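Local coordinates for protein alkaline serine protease (Pseudoalteromonas sp., PDB 1Y9Z) that hydrolyses peptide bonds as a subtilisin-like serine protease, probably adapted to work at low temperature, at residues Y33-N38 with G54-P59; T48-T53 with W104-S109; A160-Y165 with F189-D194; G202-S207 with P315-P320; I276-R281 with I307-S312. One frame throughout, in Å; residues are numbered along the deposited sequence.

Interaction 1 of 5, residues Y33-N38 with G54-P59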
# COMPACT_ATOMS: atom_id res chain seq x y z
N TYR A 33 3.32 -1.51 16.11
CA TYR A 33 4.47 -0.96 15.40
C TYR A 33 5.74 -1.73 15.79
O TYR A 33 6.11 -1.73 16.96
CB TYR A 33 4.57 0.51 15.84
CG TYR A 33 5.67 1.36 15.25
CD1 TYR A 33 5.39 2.28 14.24
CD2 TYR A 33 6.96 1.33 15.78
CE1 TYR A 33 6.36 3.15 13.78
CE2 TYR A 33 7.94 2.21 15.32
CZ TYR A 33 7.63 3.12 14.33
OH TYR A 33 8.57 4.02 13.90
N ASP A 34 6.40 -2.37 14.83
CA ASP A 34 7.62 -3.11 15.17
C ASP A 34 8.78 -2.14 15.36
O ASP A 34 9.51 -1.82 14.43
CB ASP A 34 7.97 -4.13 14.07
CG ASP A 34 9.13 -5.03 14.47
OD1 ASP A 34 9.49 -5.94 13.70
OD2 ASP A 34 9.68 -4.82 15.58
N ARG A 35 8.96 -1.70 16.60
CA ARG A 35 10.00 -0.75 16.92
C ARG A 35 11.41 -1.31 16.77
O ARG A 35 12.38 -0.56 16.75
CB ARG A 35 9.80 -0.22 18.34
CG ARG A 35 10.64 1.00 18.68
CD ARG A 35 10.25 1.58 20.03
NE ARG A 35 10.40 0.60 21.10
CZ ARG A 35 10.13 0.85 22.38
NH1 ARG A 35 10.30 -0.10 23.29
NH2 ARG A 35 9.68 2.04 22.75
N SER A 36 11.53 -2.63 16.64
CA SER A 36 12.84 -3.25 16.48
C SER A 36 13.35 -3.15 15.04
O SER A 36 14.52 -3.42 14.77
CB SER A 36 12.80 -4.72 16.89
OG SER A 36 12.20 -5.52 15.88
N HIS A 37 12.46 -2.75 14.13
CA HIS A 37 12.80 -2.63 12.72
C HIS A 37 13.76 -1.46 12.47
O HIS A 37 13.53 -0.36 12.98
CB HIS A 37 11.52 -2.45 11.90
CG HIS A 37 11.72 -2.62 10.43
ND1 HIS A 37 11.07 -3.59 9.70
CD2 HIS A 37 12.52 -1.96 9.55
CE1 HIS A 37 11.46 -3.53 8.44
NE2 HIS A 37 12.34 -2.54 8.33
N ASN A 38 14.80 -1.69 11.69
CA ASN A 38 15.79 -0.65 11.40
C ASN A 38 15.21 0.61 10.76
O ASN A 38 15.73 1.70 10.95
CB ASN A 38 16.91 -1.18 10.50
CG ASN A 38 17.80 -2.18 11.21
OD1 ASN A 38 17.85 -2.24 12.44
ND2 ASN A 38 18.53 -2.97 10.43
N GLY A 54 -1.25 -6.26 24.60
CA GLY A 54 0.16 -6.25 24.95
C GLY A 54 0.87 -4.93 24.73
O GLY A 54 0.35 -3.87 25.07
N ASN A 55 2.08 -4.99 24.17
CA ASN A 55 2.86 -3.79 23.93
C ASN A 55 2.64 -3.25 22.52
O ASN A 55 2.68 -4.00 21.54
CB ASN A 55 4.35 -4.08 24.14
CG ASN A 55 4.69 -4.41 25.58
OD1 ASN A 55 4.27 -3.71 26.50
ND2 ASN A 55 5.45 -5.48 25.78
N TRP A 56 2.43 -1.94 22.43
CA TRP A 56 2.20 -1.30 21.14
C TRP A 56 3.40 -1.45 20.22
O TRP A 56 3.26 -1.47 19.00
CB TRP A 56 1.87 0.19 21.32
CG TRP A 56 2.98 1.01 21.92
CD1 TRP A 56 3.14 1.33 23.24
CD2 TRP A 56 4.07 1.62 21.22
NE1 TRP A 56 4.27 2.11 23.40
CE2 TRP A 56 4.86 2.30 22.18
CE3 TRP A 56 4.46 1.66 19.88
CZ2 TRP A 56 6.01 3.00 21.84
CZ3 TRP A 56 5.61 2.36 19.54
CH2 TRP A 56 6.38 3.03 20.51
N TYR A 57 4.59 -1.55 20.82
CA TYR A 57 5.83 -1.67 20.06
C TYR A 57 6.22 -3.10 19.70
O TYR A 57 7.31 -3.34 19.17
CB TYR A 57 6.98 -1.01 20.83
CG TYR A 57 7.09 -1.42 22.29
CD1 TYR A 57 6.36 -0.76 23.28
CD2 TYR A 57 7.94 -2.46 22.68
CE1 TYR A 57 6.48 -1.12 24.62
CE2 TYR A 57 8.06 -2.83 24.02
CZ TYR A 57 7.33 -2.15 24.98
OH TYR A 57 7.45 -2.51 26.30
N GLN A 58 5.34 -4.05 19.98
CA GLN A 58 5.57 -5.46 19.66
C GLN A 58 4.31 -6.01 19.01
O GLN A 58 3.39 -6.46 19.69
CB GLN A 58 5.90 -6.24 20.94
CG GLN A 58 7.27 -5.92 21.50
CD GLN A 58 7.52 -6.53 22.87
OE1 GLN A 58 8.64 -6.53 23.37
NE2 GLN A 58 6.46 -7.04 23.50
N PRO A 59 4.26 -6.00 17.67
CA PRO A 59 3.07 -6.52 16.97
C PRO A 59 2.75 -7.98 17.24
O PRO A 59 1.58 -8.38 17.25
CB PRO A 59 3.40 -6.26 15.50
CG PRO A 59 4.90 -6.33 15.46
CD PRO A 59 5.28 -5.56 16.70
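D34 OD2 is gripped twice by S36, while D34 CB rests against P59 CD (4.0 Å) of the facing loop. S36 OG binds on the syn side at 2.6 Å from D34 OD2. The backbone N of S36 comes from above the carboxylate plane, on the same face, and closes an Asx turn; D34 OD1 accepts from V211 N. One residue earlier, Y33 N meets W56 O nearly head-on at 2.9 Å, and the Y33 ring sets CD2 at the edge of the indole, 4.1 Å from W56 CZ3. The R35 side chain starts out extended, CG anti to the backbone N, and bends at chi3 (58°), which lays the guanidinium flat on the Y57 ring with planes 23° apart. R35 NH1 is 3.4 Å from Y57 CD2, and N55 CB backs the opposite ring face. R35 NH2 approaches W56 CZ2 at 3.9 Å. The two loops, which flank strand 44-47, are thus joined by one firm backbone bond and a cation-pi stack, an attraction that should favour the positive charge of R35.

Interaction 2 of 5, residues T48-T53 with W104-S109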
# COMPACT_ATOMS: atom_id res chain seq x y z
N THR A 48 0.44 4.11 23.62
CA THR A 48 -0.28 3.91 24.87
C THR A 48 -0.78 2.47 24.90
O THR A 48 -1.70 2.12 24.17
CB THR A 48 -1.49 4.85 24.97
OG1 THR A 48 -1.05 6.21 24.88
CG2 THR A 48 -2.21 4.65 26.30
N ASN A 49 -0.17 1.64 25.74
CA ASN A 49 -0.56 0.24 25.83
C ASN A 49 -2.00 0.04 26.30
O ASN A 49 -2.55 0.86 27.04
CB ASN A 49 0.35 -0.53 26.80
CG ASN A 49 1.71 -0.84 26.21
OD1 ASN A 49 1.88 -0.88 24.99
ND2 ASN A 49 2.68 -1.08 27.08
N ASN A 50 -2.58 -1.07 25.87
CA ASN A 50 -3.92 -1.46 26.26
C ASN A 50 -3.84 -2.89 26.77
O ASN A 50 -3.18 -3.74 26.18
CB ASN A 50 -4.88 -1.37 25.07
CG ASN A 50 -6.29 -1.79 25.43
OD1 ASN A 50 -6.68 -2.94 25.23
ND2 ASN A 50 -7.06 -0.86 25.98
N SER A 51 -4.51 -3.15 27.89
CA SER A 51 -4.49 -4.47 28.51
C SER A 51 -4.80 -5.65 27.58
O SER A 51 -4.34 -6.76 27.82
CB SER A 51 -5.47 -4.50 29.70
OG SER A 51 -6.80 -4.28 29.27
N GLY A 52 -5.57 -5.40 26.53
CA GLY A 52 -5.92 -6.49 25.63
C GLY A 52 -5.01 -6.74 24.45
O GLY A 52 -5.19 -7.74 23.74
N THR A 53 -4.03 -5.88 24.22
CA THR A 53 -3.14 -6.06 23.07
C THR A 53 -1.64 -6.01 23.36
O THR A 53 -0.84 -5.76 22.46
CB THR A 53 -3.46 -5.01 21.98
OG1 THR A 53 -3.38 -3.70 22.54
CG2 THR A 53 -4.86 -5.23 21.43
N TRP A 104 -9.36 -8.04 16.49
CA TRP A 104 -9.56 -6.94 17.43
C TRP A 104 -9.44 -7.44 18.86
O TRP A 104 -10.17 -8.34 19.28
CB TRP A 104 -10.93 -6.28 17.21
CG TRP A 104 -11.21 -5.11 18.11
CD1 TRP A 104 -11.62 -5.16 19.42
CD2 TRP A 104 -11.08 -3.72 17.78
NE1 TRP A 104 -11.76 -3.89 19.92
CE2 TRP A 104 -11.44 -2.99 18.94
CE3 TRP A 104 -10.71 -3.03 16.63
CZ2 TRP A 104 -11.43 -1.59 18.97
CZ3 TRP A 104 -10.69 -1.63 16.66
CH2 TRP A 104 -11.05 -0.93 17.82
N GLY A 105 -8.52 -6.85 19.62
CA GLY A 105 -8.32 -7.26 21.00
C GLY A 105 -8.35 -6.11 21.98
O GLY A 105 -8.17 -6.31 23.18
N TYR A 106 -8.58 -4.90 21.48
CA TYR A 106 -8.64 -3.71 22.33
C TYR A 106 -9.69 -3.93 23.42
O TYR A 106 -10.76 -4.47 23.16
CB TYR A 106 -9.01 -2.49 21.48
CG TYR A 106 -8.48 -1.18 22.00
CD1 TYR A 106 -7.11 -0.98 22.17
CD2 TYR A 106 -9.33 -0.11 22.28
CE1 TYR A 106 -6.60 0.25 22.60
CE2 TYR A 106 -8.84 1.12 22.70
CZ TYR A 106 -7.47 1.29 22.86
OH TYR A 106 -6.98 2.51 23.28
N SER A 107 -9.37 -3.52 24.65
CA SER A 107 -10.29 -3.70 25.77
C SER A 107 -11.51 -2.81 25.66
O SER A 107 -12.50 -3.01 26.37
CB SER A 107 -9.58 -3.41 27.09
OG SER A 107 -9.30 -2.03 27.23
N SER A 108 -11.45 -1.81 24.78
CA SER A 108 -12.57 -0.90 24.62
C SER A 108 -12.91 -0.66 23.15
O SER A 108 -12.49 -1.40 22.27
CB SER A 108 -12.27 0.42 25.33
OG SER A 108 -13.45 1.18 25.51
N SER A 109 -13.66 0.41 22.91
CA SER A 109 -14.13 0.78 21.57
C SER A 109 -13.15 1.57 20.71
O SER A 109 -12.09 2.00 21.17
CB SER A 109 -15.39 1.61 21.71
OG SER A 109 -15.07 2.85 22.33
O HOH W 1 -4.50 2.40 24.22
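The side-chain amide of N50 lies over one face of the Y106 ring, the two planes 23° apart and the side chains crossing at about a right angle. N50 CB comes closest, 3.4 Å from Y106 CE1, and the amide continues across the rim toward S107. With CG anti to the backbone N (chi1 179°), N50 reaches across the gap and uses both ends of the amide. Its OD1 accepts from S107 N at 2.8 Å, and its ND2 donates to S107 OG, also at 2.8 Å, so the amide cannot easily rotate on the ring. G52 N reaches N50 OD1 from the opposite face of the carbonyl plane, at 3.0 Å. Beside this pair the backbones close up: G52 CA points a hydrogen at G105 O (3.3 Å), and T53 CG2 packs 3.6 Å from G105 C. At the far end of the tyrosine, a water links Y106 OH to T48 O. The N50 side chain and G52 N form an Asx turn within a type I beta turn, here stitched to the loop between strand 103-104 and helix 110-119, which probably borders the substrate-binding cleft, as in subtilisins.

Interaction 3 of 5, residues A160-Y165 with F189-D194. With SO4 (sulfate ion), chain G.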
# COMPACT_ATOMS: atom_id res chain seq x y z
N ALA A 160 -13.85 -4.57 -0.19
CA ALA A 160 -14.88 -5.54 -0.56
C ALA A 160 -15.31 -5.53 -2.03
O ALA A 160 -16.09 -6.38 -2.46
CB ALA A 160 -16.10 -5.35 0.33
N GLY A 161 -14.80 -4.57 -2.80
CA GLY A 161 -15.13 -4.50 -4.21
C GLY A 161 -16.58 -4.22 -4.55
O GLY A 161 -17.06 -4.60 -5.61
N ASP A 162 -17.27 -3.54 -3.64
CA ASP A 162 -18.67 -3.19 -3.85
C ASP A 162 -18.93 -1.75 -3.40
O ASP A 162 -17.98 -1.00 -3.15
CB ASP A 162 -19.61 -4.16 -3.11
CG ASP A 162 -19.33 -4.22 -1.62
OD1 ASP A 162 -18.78 -3.25 -1.06
OD2 ASP A 162 -19.68 -5.25 -1.00
N SER A 163 -20.20 -1.37 -3.30
CA SER A 163 -20.54 -0.01 -2.90
C SER A 163 -20.87 0.13 -1.42
O SER A 163 -21.40 1.16 -1.00
CB SER A 163 -21.74 0.49 -3.71
OG SER A 163 -22.94 -0.10 -3.24
N SER A 164 -20.55 -0.88 -0.63
CA SER A 164 -20.87 -0.81 0.79
C SER A 164 -20.08 0.26 1.52
O SER A 164 -18.95 0.61 1.15
CB SER A 164 -20.66 -2.16 1.47
OG SER A 164 -19.30 -2.55 1.45
N TYR A 165 -20.70 0.81 2.56
CA TYR A 165 -20.06 1.82 3.39
C TYR A 165 -19.27 1.15 4.50
O TYR A 165 -19.80 0.31 5.23
CB TYR A 165 -21.10 2.72 4.05
CG TYR A 165 -21.85 3.64 3.13
CD1 TYR A 165 -21.19 4.67 2.45
CD2 TYR A 165 -23.22 3.51 2.94
CE1 TYR A 165 -21.89 5.55 1.63
CE2 TYR A 165 -23.92 4.38 2.12
CZ TYR A 165 -23.25 5.39 1.47
OH TYR A 165 -23.95 6.26 0.66
N PHE A 189 -10.69 -3.79 -6.12
CA PHE A 189 -11.21 -4.11 -4.79
C PHE A 189 -11.67 -2.91 -3.98
O PHE A 189 -12.37 -3.07 -2.98
CB PHE A 189 -10.14 -4.86 -3.98
CG PHE A 189 -8.88 -4.06 -3.77
CD1 PHE A 189 -7.72 -4.36 -4.48
CD2 PHE A 189 -8.85 -2.98 -2.89
CE1 PHE A 189 -6.56 -3.60 -4.31
CE2 PHE A 189 -7.70 -2.21 -2.72
CZ PHE A 189 -6.56 -2.52 -3.43
N SER A 190 -11.26 -1.72 -4.39
CA SER A 190 -11.58 -0.50 -3.64
C SER A 190 -13.07 -0.17 -3.66
O SER A 190 -13.65 0.10 -4.71
CB SER A 190 -10.76 0.67 -4.20
OG SER A 190 -10.84 1.80 -3.35
N GLN A 191 -13.69 -0.20 -2.48
CA GLN A 191 -15.12 0.10 -2.38
C GLN A 191 -15.43 1.49 -2.90
O GLN A 191 -14.72 2.46 -2.62
CB GLN A 191 -15.58 -0.06 -0.92
CG GLN A 191 -15.75 -1.52 -0.53
CD GLN A 191 -15.90 -1.74 0.96
OE1 GLN A 191 -16.78 -1.15 1.61
NE2 GLN A 191 -15.06 -2.59 1.52
N TYR A 192 -16.50 1.59 -3.69
CA TYR A 192 -16.91 2.86 -4.27
C TYR A 192 -18.20 3.35 -3.63
O TYR A 192 -19.23 2.67 -3.66
CB TYR A 192 -17.07 2.71 -5.79
CG TYR A 192 -18.04 1.62 -6.22
CD1 TYR A 192 -17.67 0.27 -6.21
CD2 TYR A 192 -19.33 1.95 -6.62
CE1 TYR A 192 -18.58 -0.72 -6.59
CE2 TYR A 192 -20.24 0.97 -7.00
CZ TYR A 192 -19.86 -0.36 -6.99
OH TYR A 192 -20.78 -1.32 -7.37
N THR A 193 -18.15 4.55 -3.06
CA THR A 193 -19.31 5.13 -2.39
C THR A 193 -19.34 6.63 -2.59
O THR A 193 -18.37 7.22 -3.08
CB THR A 193 -19.27 4.89 -0.87
OG1 THR A 193 -18.31 5.79 -0.29
CG2 THR A 193 -18.86 3.45 -0.55
N ASP A 194 -20.44 7.26 -2.20
CA ASP A 194 -20.53 8.71 -2.33
C ASP A 194 -19.78 9.40 -1.19
O ASP A 194 -19.78 10.63 -1.10
CB ASP A 194 -21.99 9.19 -2.40
CG ASP A 194 -22.85 8.71 -1.24
OD1 ASP A 194 -22.33 8.08 -0.30
OD2 ASP A 194 -24.07 8.97 -1.28
S SO4 G . -23.32 -3.40 -4.10
O1 SO4 G . -24.79 -3.40 -4.20
O2 SO4 G . -22.82 -4.78 -4.25
O3 SO4 G . -22.75 -2.56 -5.17
O4 SO4 G . -22.90 -2.86 -2.79
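A160-Y165 and F189-D194 form a surface contact between two loops that follow neighbouring parallel strands, 152-156 and 174-180, of the subtilase alpha/beta fold. The loops run side by side without forming a strand pair. G161 N donates to F189 O (2.9 Å), and Y192 N donates to D162 O (3.0 Å). An Asx turn shapes the first loop: D162 OD1 takes S164 OG and S164 N from the same face of the carboxylate, the N from well above its plane. The aliphatic part of Q191 lies alongside, its CG 3.5 Å from D162 OD1. S163 stands over the face of the Y192 ring, where its CB makes a CH-pi contact 4.0 Å from the ring centroid. On the outer side a sulfate, probably from the crystallisation liquor, receives S163 N and S163 OG at O4. Beyond T193, whose CB packs on the Y165 ring, Y165 OH donates to D194 OD1 at 2.6 Å, meeting the carboxylate on its syn side and 32° out of its plane.

Interaction 4 of 5, residues G202-S207 with P315-P320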
# COMPACT_ATOMS: atom_id res chain seq x y z
N GLY A 202 -2.50 2.29 -3.65
CA GLY A 202 -2.99 1.14 -2.91
C GLY A 202 -2.82 -0.24 -3.53
O GLY A 202 -3.32 -1.22 -2.99
N GLU A 203 -2.12 -0.32 -4.66
CA GLU A 203 -1.87 -1.61 -5.30
C GLU A 203 -0.36 -1.78 -5.39
O GLU A 203 0.34 -0.88 -5.86
CB GLU A 203 -2.49 -1.66 -6.70
CG GLU A 203 -2.18 -2.92 -7.52
CD GLU A 203 -2.78 -4.20 -6.94
OE1 GLU A 203 -3.78 -4.14 -6.20
OE2 GLU A 203 -2.26 -5.30 -7.26
N ALA A 204 0.13 -2.92 -4.93
CA ALA A 204 1.57 -3.21 -4.96
C ALA A 204 2.35 -2.13 -4.21
O ALA A 204 3.20 -1.45 -4.79
CB ALA A 204 2.05 -3.31 -6.41
N ILE A 205 2.05 -1.99 -2.92
CA ILE A 205 2.71 -1.00 -2.08
C ILE A 205 3.79 -1.65 -1.22
O ILE A 205 3.48 -2.45 -0.33
CB ILE A 205 1.69 -0.27 -1.16
CG1 ILE A 205 0.57 0.36 -2.01
CG2 ILE A 205 2.40 0.78 -0.32
CD1 ILE A 205 1.06 1.28 -3.11
N LEU A 206 5.04 -1.32 -1.49
CA LEU A 206 6.16 -1.86 -0.73
C LEU A 206 6.37 -1.06 0.55
O LEU A 206 6.40 0.17 0.52
CB LEU A 206 7.44 -1.81 -1.57
CG LEU A 206 8.73 -2.27 -0.89
CD1 LEU A 206 8.65 -3.76 -0.57
CD2 LEU A 206 9.92 -1.98 -1.81
N SER A 207 6.50 -1.75 1.67
CA SER A 207 6.73 -1.07 2.94
C SER A 207 7.34 -2.03 3.95
O SER A 207 7.58 -3.20 3.66
CB SER A 207 5.43 -0.49 3.50
OG SER A 207 5.69 0.35 4.62
N PRO A 315 -1.81 -1.31 -17.15
CA PRO A 315 -0.35 -1.20 -17.26
C PRO A 315 0.42 -0.95 -15.97
O PRO A 315 1.65 -1.11 -15.94
CB PRO A 315 -0.18 -0.06 -18.26
CG PRO A 315 -1.34 0.83 -17.94
CD PRO A 315 -2.47 -0.16 -17.79
N GLY A 316 -0.28 -0.57 -14.91
CA GLY A 316 0.40 -0.32 -13.65
C GLY A 316 0.94 -1.59 -13.01
O GLY A 316 0.69 -2.69 -13.48
N LEU A 317 1.69 -1.43 -11.92
CA LEU A 317 2.25 -2.58 -11.23
C LEU A 317 1.15 -3.34 -10.49
O LEU A 317 0.44 -2.78 -9.66
CB LEU A 317 3.32 -2.13 -10.23
CG LEU A 317 4.05 -3.23 -9.47
CD1 LEU A 317 4.81 -4.13 -10.43
CD2 LEU A 317 5.00 -2.61 -8.47
N GLN A 318 1.02 -4.62 -10.81
CA GLN A 318 -0.00 -5.45 -10.17
C GLN A 318 0.60 -6.50 -9.24
O GLN A 318 1.68 -7.03 -9.49
CB GLN A 318 -0.85 -6.15 -11.24
CG GLN A 318 -1.41 -5.24 -12.33
CD GLN A 318 -2.28 -4.12 -11.78
OE1 GLN A 318 -3.15 -4.35 -10.94
NE2 GLN A 318 -2.06 -2.90 -12.27
N ASN A 319 -0.12 -6.78 -8.16
CA ASN A 319 0.28 -7.77 -7.16
C ASN A 319 -0.96 -8.67 -7.00
O ASN A 319 -1.59 -8.70 -5.95
CB ASN A 319 0.59 -7.08 -5.83
CG ASN A 319 0.86 -8.05 -4.69
OD1 ASN A 319 0.68 -7.72 -3.52
ND2 ASN A 319 1.29 -9.26 -5.03
N PRO A 320 -1.30 -9.42 -8.06
CA PRO A 320 -2.47 -10.30 -8.04
C PRO A 320 -2.28 -11.65 -7.36
O PRO A 320 -1.16 -12.07 -7.08
CB PRO A 320 -2.77 -10.48 -9.52
CG PRO A 320 -1.39 -10.60 -10.09
CD PRO A 320 -0.60 -9.51 -9.36
O HOH W 2 0.46 -0.31 -8.69
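E203 and A204 meet L317, Q318 and N319 where the subtilisin-like alpha/beta domain touches the inserted beta-barrel domain, at the start of a two-stranded antiparallel sheet (205-208 with 362-365). These two residues make up the close-packed part. The E203 side chain comes nearest: its CG stands anti to the backbone N, 3.4 Å from L317 O, and the chain bends at chi2 (66°), which carries the carboxylate along the loop to N319. E203 OE2 accepts from N319 N at 2.8 Å, nearly along its own C-O axis and with an N-H...O angle of 161°, so a backbone amide satisfies one oxygen of this buried acid. The Q318 amide crosses the E203 side chain with its plane almost parallel to the carboxylate, OE1 lying 3.8 Å from E203 CG. Q318 itself is held by NE2, which donates to G316 O from above the carbonyl plane and also to D181. A204 adds the apolar share. It has a left-handed backbone conformation, and its CB points at the loop of the insert, 3.7 Å from L317 CG and 4.1 Å from N319 CB, while Y364 and V232 extend the apolar surroundings of L317. The looser side is bridged by water instead of direct bonds: a single molecule donates to E203 O at 2.9 Å and to L317 O at 2.7 Å.

Interaction 5 of 5, residues I276-R281 with I307-S312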
# COMPACT_ATOMS: atom_id res chain seq x y z
N ILE A 276 14.47 -18.02 -18.93
CA ILE A 276 13.66 -17.19 -18.05
C ILE A 276 12.58 -16.72 -19.02
O ILE A 276 12.88 -16.08 -20.03
CB ILE A 276 14.44 -15.97 -17.50
CG1 ILE A 276 15.54 -16.44 -16.55
CG2 ILE A 276 13.48 -15.03 -16.78
CD1 ILE A 276 15.04 -17.27 -15.38
N CYS A 277 11.34 -17.06 -18.71
CA CYS A 277 10.22 -16.76 -19.58
C CYS A 277 9.48 -15.46 -19.27
O CYS A 277 8.87 -15.31 -18.21
CB CYS A 277 9.26 -17.94 -19.52
SG CYS A 277 7.85 -17.99 -20.67
N LEU A 278 9.55 -14.53 -20.22
CA LEU A 278 8.88 -13.25 -20.12
C LEU A 278 7.54 -13.41 -20.83
O LEU A 278 7.48 -13.94 -21.94
CB LEU A 278 9.70 -12.16 -20.81
CG LEU A 278 9.14 -10.73 -20.82
CD1 LEU A 278 9.14 -10.17 -19.40
CD2 LEU A 278 9.99 -9.86 -21.73
N VAL A 279 6.46 -12.96 -20.20
CA VAL A 279 5.14 -13.09 -20.81
C VAL A 279 4.19 -11.98 -20.39
O VAL A 279 4.15 -11.58 -19.22
CB VAL A 279 4.50 -14.45 -20.47
CG1 VAL A 279 4.32 -14.59 -18.96
CG2 VAL A 279 3.17 -14.60 -21.19
N GLU A 280 3.43 -11.48 -21.36
CA GLU A 280 2.46 -10.43 -21.09
C GLU A 280 1.27 -11.06 -20.39
O GLU A 280 0.84 -12.17 -20.74
CB GLU A 280 2.01 -9.77 -22.39
CG GLU A 280 1.02 -8.64 -22.21
CD GLU A 280 0.51 -8.08 -23.53
OE1 GLU A 280 -0.10 -8.85 -24.29
OE2 GLU A 280 0.74 -6.89 -23.80
N ARG A 281 0.73 -10.37 -19.40
CA ARG A 281 -0.42 -10.86 -18.66
C ARG A 281 -1.66 -10.88 -19.55
O ARG A 281 -1.96 -9.90 -20.24
CB ARG A 281 -0.68 -9.98 -17.44
CG ARG A 281 -1.96 -10.30 -16.69
CD ARG A 281 -2.13 -9.42 -15.45
NE ARG A 281 -1.09 -9.69 -14.46
CZ ARG A 281 -0.19 -8.81 -14.05
NH1 ARG A 281 -0.19 -7.57 -14.52
NH2 ARG A 281 0.72 -9.17 -13.15
N ILE A 307 8.48 -14.22 -15.63
CA ILE A 307 8.27 -12.79 -15.43
C ILE A 307 7.03 -12.37 -16.21
O ILE A 307 7.03 -12.35 -17.44
CB ILE A 307 9.45 -11.96 -15.94
CG1 ILE A 307 10.74 -12.36 -15.22
CG2 ILE A 307 9.16 -10.48 -15.72
CD1 ILE A 307 11.98 -11.70 -15.79
N VAL A 308 5.97 -12.03 -15.48
CA VAL A 308 4.72 -11.59 -16.10
C VAL A 308 4.65 -10.07 -16.06
O VAL A 308 4.84 -9.47 -15.00
CB VAL A 308 3.50 -12.15 -15.34
CG1 VAL A 308 2.21 -11.62 -15.96
CG2 VAL A 308 3.52 -13.67 -15.36
N TYR A 309 4.41 -9.44 -17.20
CA TYR A 309 4.30 -7.99 -17.23
C TYR A 309 2.89 -7.55 -17.59
O TYR A 309 2.17 -8.23 -18.31
CB TYR A 309 5.33 -7.35 -18.17
CG TYR A 309 5.21 -7.66 -19.64
CD1 TYR A 309 5.70 -8.85 -20.18
CD2 TYR A 309 4.65 -6.73 -20.52
CE1 TYR A 309 5.65 -9.10 -21.55
CE2 TYR A 309 4.60 -6.97 -21.89
CZ TYR A 309 5.10 -8.15 -22.40
OH TYR A 309 5.06 -8.39 -23.76
N SER A 310 2.50 -6.39 -17.06
CA SER A 310 1.16 -5.84 -17.28
C SER A 310 0.77 -5.62 -18.73
O SER A 310 1.60 -5.27 -19.57
CB SER A 310 1.02 -4.52 -16.52
OG SER A 310 1.24 -4.71 -15.13
N ASN A 311 -0.51 -5.81 -19.01
CA ASN A 311 -1.05 -5.59 -20.34
C ASN A 311 -1.52 -4.14 -20.42
O ASN A 311 -1.48 -3.42 -19.42
CB ASN A 311 -2.22 -6.55 -20.61
CG ASN A 311 -3.24 -6.56 -19.49
OD1 ASN A 311 -3.76 -5.52 -19.09
ND2 ASN A 311 -3.54 -7.75 -18.98
N SER A 312 -1.97 -3.72 -21.59
CA SER A 312 -2.43 -2.34 -21.79
C SER A 312 -3.67 -1.95 -21.00
O SER A 312 -3.89 -0.77 -20.73
CB SER A 312 -2.67 -2.08 -23.28
OG SER A 312 -3.67 -2.95 -23.79
O HOH W 3 2.10 -6.17 -12.94
O HOH W 4 -2.13 -6.00 -16.20
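R281 runs across V308 and ends beside S310, just past the point where strands 276-280 and 307-309 stop pairing. Its CB touches V308 CG1 at 3.6 Å. CG passes N311 ND2 at 3.8 Å, and CD is somewhat farther from the same atom. The bend at chi3 (-65°) then turns the guanidinium over V308, with NE 4.1 Å from V308 CG1 on one face. NE forms a salt bridge with E291 of helix 291-300, and NH2 bonds to S335. S310 OG, itself bonded to G316 O, lies at the guanidinium edge, in its plane, and takes a weak bond from R281 NH1 (3.3 Å). Two waters join the same edge, one shared with S310 OG and the other with N311 N. The R281 backbone is held as well: its N donates to Y309 O (2.8 Å), and its O receives N311 ND2 (3.0 Å) from above the carbonyl plane. Behind it the strands pair in parallel, the outer members of a beta-alpha-beta unit around helix 291-300, to which C277 is tied by its disulfide with C298. L278, I307 and Y309 share one face, where E280 CA sits over the tyrosine ring, 3.7 Å from its centroid; V279 packs on V308 on the other. A buried arginine with a carboxylate, hydroxyls and waters round its rim should keep its charge and fix the strand ends.

Overall arrangement
Interactions 1 and 2 share one stretch of surface: the loop after strand 44-47 serves both, and N49 OD1 lies 2.8 Å from W56 N. Interactions 3 and 4 meet where F189 CE1 approaches E203 OE1 (3.4 Å), and interactions 4 and 5 where S310 OG reaches G316 O (2.7 Å), so a continuous path runs from the loops of the catalytic domain into the inserted barrel. Interaction 1 stays about 6 Å from interaction 4 at nearest atoms. Interactions 2 and 5 lie on opposite sides of the chain's centre, centres about 45 Å apart. Phenylmethanesulfonic acid marks the active site, about 7 Å from the side chain of F189, 11 Å from that of E203 and 13 Å from that of P59.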